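Local coordinates for protein DNA ligase (Aquifex aeolicus, PDB 3QWU) that probably joins nucleic acid ends as an ATP-dependent ligase, and binds adenosine and calcium, at residues I88-A97 against L112-D122. Numbering follows the deposited sequence.
Sequences IFKYGDNYYA and LPDLIDLRILD
With CG trans to its carbonyl carbon (chi1 -48°), Y95 swings its ring off the hairpin toward D122, while K90, its CG anti to the backbone N and the rest of the chain extended, reaches the same carboxylate. Both donors end on one oxygen. Y95 OH gives a 2.6 Å hydrogen bond to D122 OD1, which receives it on the syn lone pair and lies near the ring plane at its edge; ring and carboxylate planes stand 45° apart. K90 NZ comes from above the carboxylate plane, 37° out of it, and closes a salt bridge of 2.8 Å to D122 OD1. The lysine would probably favour the ionised carboxylate.

Beyond this pair of polar bonds the contact turns apolar. L118 lays CB over one face of the Y95 ring, nearer the ring's edge than its centre, a CH-pi contact 4.2 Å from CB to the centroid, and its CD1 packs against Y95 CB at 3.8 Å. L121 points CD1 at the F89 backbone, 3.8 Å from F89 C. Deeper still, I88 CD1 meets L112 CD2 at 3.8 Å, the two side chains running past one another in opposite senses. A phenylalanine in place of Y95 would probably leave D122 with K90 as its sole partner across this contact and the ring freer to shift over L118.

I129 and L154 of the neighbouring strands continue the apolar layer behind L118 and I88. Helices 106-115 and 119-123 thus cover one face of the antiparallel hairpin 84-91/94-98, turned through a type II' beta turn, within the RNA ligase-family domain of the ATP-grasp clan.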
ATOM      1  N   ILE A  88      -0.750 -26.639 -20.745  1.00 32.50           N
ATOM      2  CA  ILE A  88      -0.917 -28.073 -20.752  1.00 32.97           C
ATOM      3  C   ILE A  88      -0.250 -28.642 -21.999  1.00 34.05           C
ATOM      4  O   ILE A  88      -0.457 -28.133 -23.100  1.00 32.95           O
ATOM      5  CB  ILE A  88      -2.431 -28.498 -20.723  1.00 32.30           C
ATOM      6  CG1 ILE A  88      -3.155 -27.905 -19.468  1.00 32.93           C
ATOM      7  CG2 ILE A  88      -2.565 -30.027 -20.734  1.00 29.53           C
ATOM      8  CD1 ILE A  88      -4.719 -27.919 -19.535  1.00 29.94           C
ATOM      9  N   PHE A  89       0.513 -29.716 -21.814  1.00 35.50           N
ATOM     10  CA  PHE A  89       1.248 -30.333 -22.927  1.00 37.97           C
ATOM     11  C   PHE A  89       1.460 -31.832 -22.791  1.00 40.05           C
ATOM     12  O   PHE A  89       1.346 -32.397 -21.704  1.00 40.27           O
ATOM     13  CB  PHE A  89       2.618 -29.685 -23.095  1.00 38.04           C
ATOM     14  CG  PHE A  89       3.517 -29.860 -21.923  1.00 39.81           C
ATOM     15  CD1 PHE A  89       3.472 -28.983 -20.875  1.00 40.33           C
ATOM     16  CD2 PHE A  89       4.413 -30.906 -21.877  1.00 43.17           C
ATOM     17  CE1 PHE A  89       4.296 -29.158 -19.804  1.00 43.30           C
ATOM     18  CE2 PHE A  89       5.248 -31.069 -20.821  1.00 43.48           C
ATOM     19  CZ  PHE A  89       5.189 -30.202 -19.780  1.00 44.88           C
ATOM     20  N   LYS A  90       1.866 -32.443 -23.910  1.00 42.53           N
ATOM     21  CA  LYS A  90       2.158 -33.869 -23.974  1.00 43.06           C
ATOM     22  C   LYS A  90       3.664 -34.146 -23.918  1.00 44.82           C
ATOM     23  O   LYS A  90       4.439 -33.510 -24.623  1.00 46.19           O
ATOM     24  CB  LYS A  90       1.542 -34.446 -25.251  1.00 43.10           C
ATOM     25  CG  LYS A  90       1.274 -35.929 -25.153  1.00 43.50           C
ATOM     26  CD  LYS A  90       0.785 -36.543 -26.451  1.00 44.32           C
ATOM     27  CE  LYS A  90       0.687 -38.068 -26.249  1.00 44.39           C
ATOM     28  NZ  LYS A  90       0.177 -38.787 -27.402  1.00 45.87           N
ATOM     29  N   TYR A  91       4.079 -35.089 -23.072  1.00 45.81           N
ATOM     30  CA  TYR A  91       5.465 -35.548 -23.014  1.00 47.38           C
ATOM     31  C   TYR A  91       5.410 -37.074 -22.963  1.00 48.07           C
ATOM     32  O   TYR A  91       4.854 -37.644 -22.034  1.00 45.86           O
ATOM     33  CB  TYR A  91       6.165 -34.986 -21.765  1.00 47.33           C
ATOM     34  CG  TYR A  91       7.713 -34.908 -21.780  1.00 49.86           C
ATOM     35  CD1 TYR A  91       8.488 -35.614 -22.682  1.00 51.10           C
ATOM     36  CD2 TYR A  91       8.379 -34.102 -20.864  1.00 50.60           C
ATOM     37  CE1 TYR A  91       9.903 -35.488 -22.686  1.00 54.18           C
ATOM     38  CE2 TYR A  91       9.780 -33.988 -20.844  1.00 53.61           C
ATOM     39  CZ  TYR A  91      10.534 -34.673 -21.752  1.00 53.92           C
ATOM     40  OH  TYR A  91      11.893 -34.521 -21.676  1.00 54.59           O
ATOM     41  N   GLY A  92       5.994 -37.751 -23.948  1.00 50.63           N
ATOM     42  CA  GLY A  92       5.891 -39.214 -23.982  1.00 52.43           C
ATOM     43  C   GLY A  92       4.434 -39.617 -24.174  1.00 52.30           C
ATOM     44  O   GLY A  92       3.781 -39.098 -25.082  1.00 52.92           O
ATOM     45  N   ASP A  93       3.892 -40.495 -23.333  1.00 52.91           N
ATOM     46  CA  ASP A  93       2.437 -40.783 -23.406  1.00 53.46           C
ATOM     47  C   ASP A  93       1.690 -40.200 -22.190  1.00 51.63           C
ATOM     48  O   ASP A  93       0.678 -40.736 -21.745  1.00 51.15           O
ATOM     49  CB  ASP A  93       2.149 -42.301 -23.559  1.00 54.75           C
ATOM     50  CG  ASP A  93       0.636 -42.603 -23.976  1.00 57.87           C
ATOM     51  OD1 ASP A  93       0.104 -41.945 -24.917  1.00 59.55           O
ATOM     52  OD2 ASP A  93      -0.006 -43.531 -23.384  1.00 59.96           O
ATOM     53  N   ASN A  94       2.204 -39.094 -21.667  1.00 50.85           N
ATOM     54  CA  ASN A  94       1.637 -38.430 -20.496  1.00 49.46           C
ATOM     55  C   ASN A  94       1.316 -37.027 -20.825  1.00 46.71           C
ATOM     56  O   ASN A  94       1.801 -36.479 -21.787  1.00 46.61           O
ATOM     57  CB  ASN A  94       2.619 -38.424 -19.323  1.00 50.84           C
ATOM     58  CG  ASN A  94       3.002 -39.812 -18.907  1.00 54.76           C
ATOM     59  OD1 ASN A  94       2.133 -40.642 -18.600  1.00 56.19           O
ATOM     60  ND2 ASN A  94       4.300 -40.095 -18.925  1.00 58.04           N
ATOM     61  N   TYR A  95       0.484 -36.452 -19.980  1.00 44.57           N
ATOM     62  CA  TYR A  95       0.031 -35.097 -20.122  1.00 41.89           C
ATOM     63  C   TYR A  95       0.303 -34.388 -18.806  1.00 40.82           C
ATOM     64  O   TYR A  95       0.129 -34.974 -17.733  1.00 40.05           O
ATOM     65  CB  TYR A  95      -1.457 -35.105 -20.407  1.00 40.84           C
ATOM     66  CG  TYR A  95      -1.869 -36.071 -21.492  1.00 41.24           C
ATOM     67  CD1 TYR A  95      -1.717 -35.748 -22.837  1.00 38.96           C
ATOM     68  CD2 TYR A  95      -2.440 -37.305 -21.163  1.00 42.97           C
ATOM     69  CE1 TYR A  95      -2.121 -36.639 -23.847  1.00 42.93           C
ATOM     70  CE2 TYR A  95      -2.851 -38.207 -22.149  1.00 44.99           C
ATOM     71  CZ  TYR A  95      -2.686 -37.879 -23.497  1.00 47.15           C
ATOM     72  OH  TYR A  95      -3.098 -38.795 -24.478  1.00 49.57           O
ATOM     73  N   TYR A  96       0.685 -33.113 -18.889  1.00 39.54           N
ATOM     74  CA  TYR A  96       1.066 -32.358 -17.704  1.00 38.97           C
ATOM     75  C   TYR A  96       0.552 -30.944 -17.803  1.00 37.57           C
ATOM     76  O   TYR A  96       0.286 -30.412 -18.912  1.00 36.92           O
ATOM     77  CB  TYR A  96       2.575 -32.332 -17.511  1.00 39.46           C
ATOM     78  CG  TYR A  96       3.222 -33.699 -17.495  1.00 43.47           C
ATOM     79  CD1 TYR A  96       3.406 -34.413 -16.289  1.00 44.91           C
ATOM     80  CD2 TYR A  96       3.659 -34.289 -18.674  1.00 45.28           C
ATOM     81  CE1 TYR A  96       4.006 -35.665 -16.278  1.00 45.11           C
ATOM     82  CE2 TYR A  96       4.260 -35.544 -18.665  1.00 49.53           C
ATOM     83  CZ  TYR A  96       4.429 -36.225 -17.472  1.00 48.78           C
ATOM     84  OH  TYR A  96       5.029 -37.455 -17.512  1.00 53.66           O
ATOM     85  N   ALA A  97       0.435 -30.334 -16.634  1.00 36.53           N
ATOM     86  CA  ALA A  97      -0.132 -28.972 -16.527  1.00 35.85           C
ATOM     87  C   ALA A  97       0.828 -28.134 -15.721  1.00 34.77           C
ATOM     88  O   ALA A  97       1.245 -28.557 -14.638  1.00 35.60           O
ATOM     89  CB  ALA A  97      -1.551 -29.019 -15.863  1.00 34.06           C
ATOM     90  N   LEU A 112      -6.652 -33.429 -15.155  1.00 40.11           N
ATOM     91  CA  LEU A 112      -6.753 -33.255 -16.614  1.00 39.87           C
ATOM     92  C   LEU A 112      -7.842 -34.105 -17.284  1.00 40.72           C
ATOM     93  O   LEU A 112      -8.636 -33.597 -18.075  1.00 39.80           O
ATOM     94  CB  LEU A 112      -5.397 -33.525 -17.270  1.00 40.46           C
ATOM     95  CG  LEU A 112      -4.341 -32.421 -17.084  1.00 40.31           C
ATOM     96  CD1 LEU A 112      -3.030 -32.713 -17.906  1.00 38.34           C
ATOM     97  CD2 LEU A 112      -4.913 -31.048 -17.449  1.00 37.16           C
ATOM     98  N   PRO A 113      -7.913 -35.398 -16.950  1.00 42.09           N
ATOM     99  CA  PRO A 113      -8.942 -36.238 -17.603  1.00 42.86           C
ATOM    100  C   PRO A 113     -10.394 -35.887 -17.294  1.00 41.77           C
ATOM    101  O   PRO A 113     -11.283 -36.080 -18.112  1.00 42.53           O
ATOM    102  CB  PRO A 113      -8.596 -37.659 -17.119  1.00 44.99           C
ATOM    103  CG  PRO A 113      -7.075 -37.566 -16.701  1.00 45.60           C
ATOM    104  CD  PRO A 113      -6.987 -36.186 -16.115  1.00 42.77           C
ATOM    105  N   ASP A 114     -10.643 -35.324 -16.140  1.00 41.19           N
ATOM    106  CA  ASP A 114     -11.935 -34.742 -15.870  1.00 39.85           C
ATOM    107  C   ASP A 114     -12.141 -33.367 -16.464  1.00 38.48           C
ATOM    108  O   ASP A 114     -13.289 -32.955 -16.664  1.00 38.43           O
ATOM    109  CB  ASP A 114     -12.129 -34.667 -14.378  1.00 40.38           C
ATOM    110  CG  ASP A 114     -12.124 -36.019 -13.748  1.00 43.42           C
ATOM    111  OD1 ASP A 114     -12.708 -36.926 -14.373  1.00 51.05           O
ATOM    112  OD2 ASP A 114     -11.543 -36.184 -12.667  1.00 45.81           O
ATOM    113  N   LEU A 115     -11.059 -32.631 -16.724  1.00 37.37           N
ATOM    114  CA  LEU A 115     -11.177 -31.249 -17.143  1.00 36.28           C
ATOM    115  C   LEU A 115     -11.281 -31.045 -18.669  1.00 36.83           C
ATOM    116  O   LEU A 115     -11.969 -30.110 -19.148  1.00 36.68           O
ATOM    117  CB  LEU A 115     -10.018 -30.441 -16.585  1.00 36.91           C
ATOM    118  CG  LEU A 115      -9.953 -30.324 -15.043  1.00 36.79           C
ATOM    119  CD1 LEU A 115      -8.629 -29.703 -14.675  1.00 34.22           C
ATOM    120  CD2 LEU A 115     -11.079 -29.508 -14.467  1.00 35.79           C
ATOM    121  N   ILE A 116     -10.627 -31.908 -19.434  1.00 36.05           N
ATOM    122  CA  ILE A 116     -10.440 -31.671 -20.855  1.00 35.12           C
ATOM    123  C   ILE A 116      -9.971 -32.945 -21.547  1.00 36.56           C
ATOM    124  O   ILE A 116      -9.162 -33.713 -21.026  1.00 37.29           O
ATOM    125  CB  ILE A 116      -9.442 -30.531 -21.095  1.00 35.02           C
ATOM    126  CG1 ILE A 116      -9.393 -30.191 -22.578  1.00 35.31           C
ATOM    127  CG2 ILE A 116      -8.007 -30.885 -20.593  1.00 32.17           C
ATOM    128  CD1 ILE A 116      -8.497 -29.040 -22.921  1.00 32.77           C
ATOM    129  N   ASP A 117     -10.523 -33.180 -22.723  1.00 37.62           N
ATOM    130  CA  ASP A 117     -10.146 -34.294 -23.575  1.00 37.75           C
ATOM    131  C   ASP A 117      -8.884 -33.876 -24.380  1.00 37.93           C
ATOM    132  O   ASP A 117      -8.895 -32.861 -25.080  1.00 37.62           O
ATOM    133  CB  ASP A 117     -11.358 -34.621 -24.463  1.00 37.64           C
ATOM    134  CG  ASP A 117     -11.051 -35.577 -25.626  1.00 41.74           C
ATOM    135  OD1 ASP A 117     -10.062 -36.379 -25.579  1.00 39.79           O
ATOM    136  OD2 ASP A 117     -11.847 -35.496 -26.613  1.00 45.41           O
ATOM    137  N   LEU A 118      -7.840 -34.699 -24.313  1.00 38.88           N
ATOM    138  CA  LEU A 118      -6.535 -34.371 -24.839  1.00 39.73           C
ATOM    139  C   LEU A 118      -6.107 -35.155 -26.106  1.00 41.16           C
ATOM    140  O   LEU A 118      -4.913 -35.203 -26.448  1.00 41.97           O
ATOM    141  CB  LEU A 118      -5.505 -34.485 -23.711  1.00 39.67           C
ATOM    142  CG  LEU A 118      -5.615 -33.290 -22.727  1.00 38.60           C
ATOM    143  CD1 LEU A 118      -4.659 -33.467 -21.529  1.00 34.06           C
ATOM    144  CD2 LEU A 118      -5.363 -31.897 -23.426  1.00 33.45           C
ATOM    145  N   ARG A 119      -7.096 -35.721 -26.806  1.00 41.65           N
ATOM    146  CA  ARG A 119      -6.974 -36.173 -28.220  1.00 42.52           C
ATOM    147  C   ARG A 119      -6.252 -35.148 -29.083  1.00 41.83           C
ATOM    148  O   ARG A 119      -5.356 -35.494 -29.843  1.00 41.79           O
ATOM    149  CB  ARG A 119      -8.384 -36.395 -28.817  1.00 42.96           C
ATOM    150  CG  ARG A 119      -8.480 -37.162 -30.113  1.00 44.95           C
ATOM    151  CD  ARG A 119      -9.956 -37.501 -30.439  1.00 50.40           C
ATOM    152  NE  ARG A 119     -10.440 -36.863 -31.683  1.00 56.73           N
ATOM    153  CZ  ARG A 119     -11.416 -35.943 -31.783  1.00 61.15           C
ATOM    154  NH1 ARG A 119     -12.068 -35.500 -30.705  1.00 63.39           N
ATOM    155  NH2 ARG A 119     -11.750 -35.439 -32.985  1.00 61.79           N
ATOM    156  N   ILE A 120      -6.651 -33.882 -28.967  1.00 40.44           N
ATOM    157  CA  ILE A 120      -5.951 -32.773 -29.677  1.00 40.04           C
ATOM    158  C   ILE A 120      -4.407 -32.802 -29.548  1.00 40.08           C
ATOM    159  O   ILE A 120      -3.689 -32.598 -30.517  1.00 41.03           O
ATOM    160  CB  ILE A 120      -6.495 -31.398 -29.263  1.00 38.91           C
ATOM    161  CG1 ILE A 120      -5.776 -30.268 -30.007  1.00 39.61           C
ATOM    162  CG2 ILE A 120      -6.319 -31.163 -27.777  1.00 38.58           C
ATOM    163  CD1 ILE A 120      -6.347 -28.877 -29.693  1.00 37.58           C
ATOM    164  N   LEU A 121      -3.898 -33.097 -28.373  1.00 39.75           N
ATOM    165  CA  LEU A 121      -2.453 -33.234 -28.200  1.00 40.36           C
ATOM    166  C   LEU A 121      -1.972 -34.535 -28.863  1.00 41.45           C
ATOM    167  O   LEU A 121      -0.963 -34.542 -29.587  1.00 43.09           O
ATOM    168  CB  LEU A 121      -2.032 -33.168 -26.696  1.00 39.46           C
ATOM    169  CG  LEU A 121      -2.367 -31.840 -25.942  1.00 37.31           C
ATOM    170  CD1 LEU A 121      -1.917 -31.852 -24.478  1.00 34.30           C
ATOM    171  CD2 LEU A 121      -1.801 -30.587 -26.658  1.00 34.05           C
ATOM    172  N   ASP A 122      -2.688 -35.629 -28.662  1.00 40.94           N
ATOM    173  CA  ASP A 122      -2.308 -36.865 -29.330  1.00 41.82           C
ATOM    174  C   ASP A 122      -2.118 -36.630 -30.826  1.00 43.20           C
ATOM    175  O   ASP A 122      -1.166 -37.165 -31.418  1.00 45.59           O
ATOM    176  CB  ASP A 122      -3.335 -37.961 -29.101  1.00 41.11           C
ATOM    177  CG  ASP A 122      -3.438 -38.366 -27.640  1.00 41.01           C
ATOM    178  OD1 ASP A 122      -2.466 -38.146 -26.882  1.00 42.63           O
ATOM    179  OD2 ASP A 122      -4.492 -38.890 -27.242  1.00 39.35           O
TER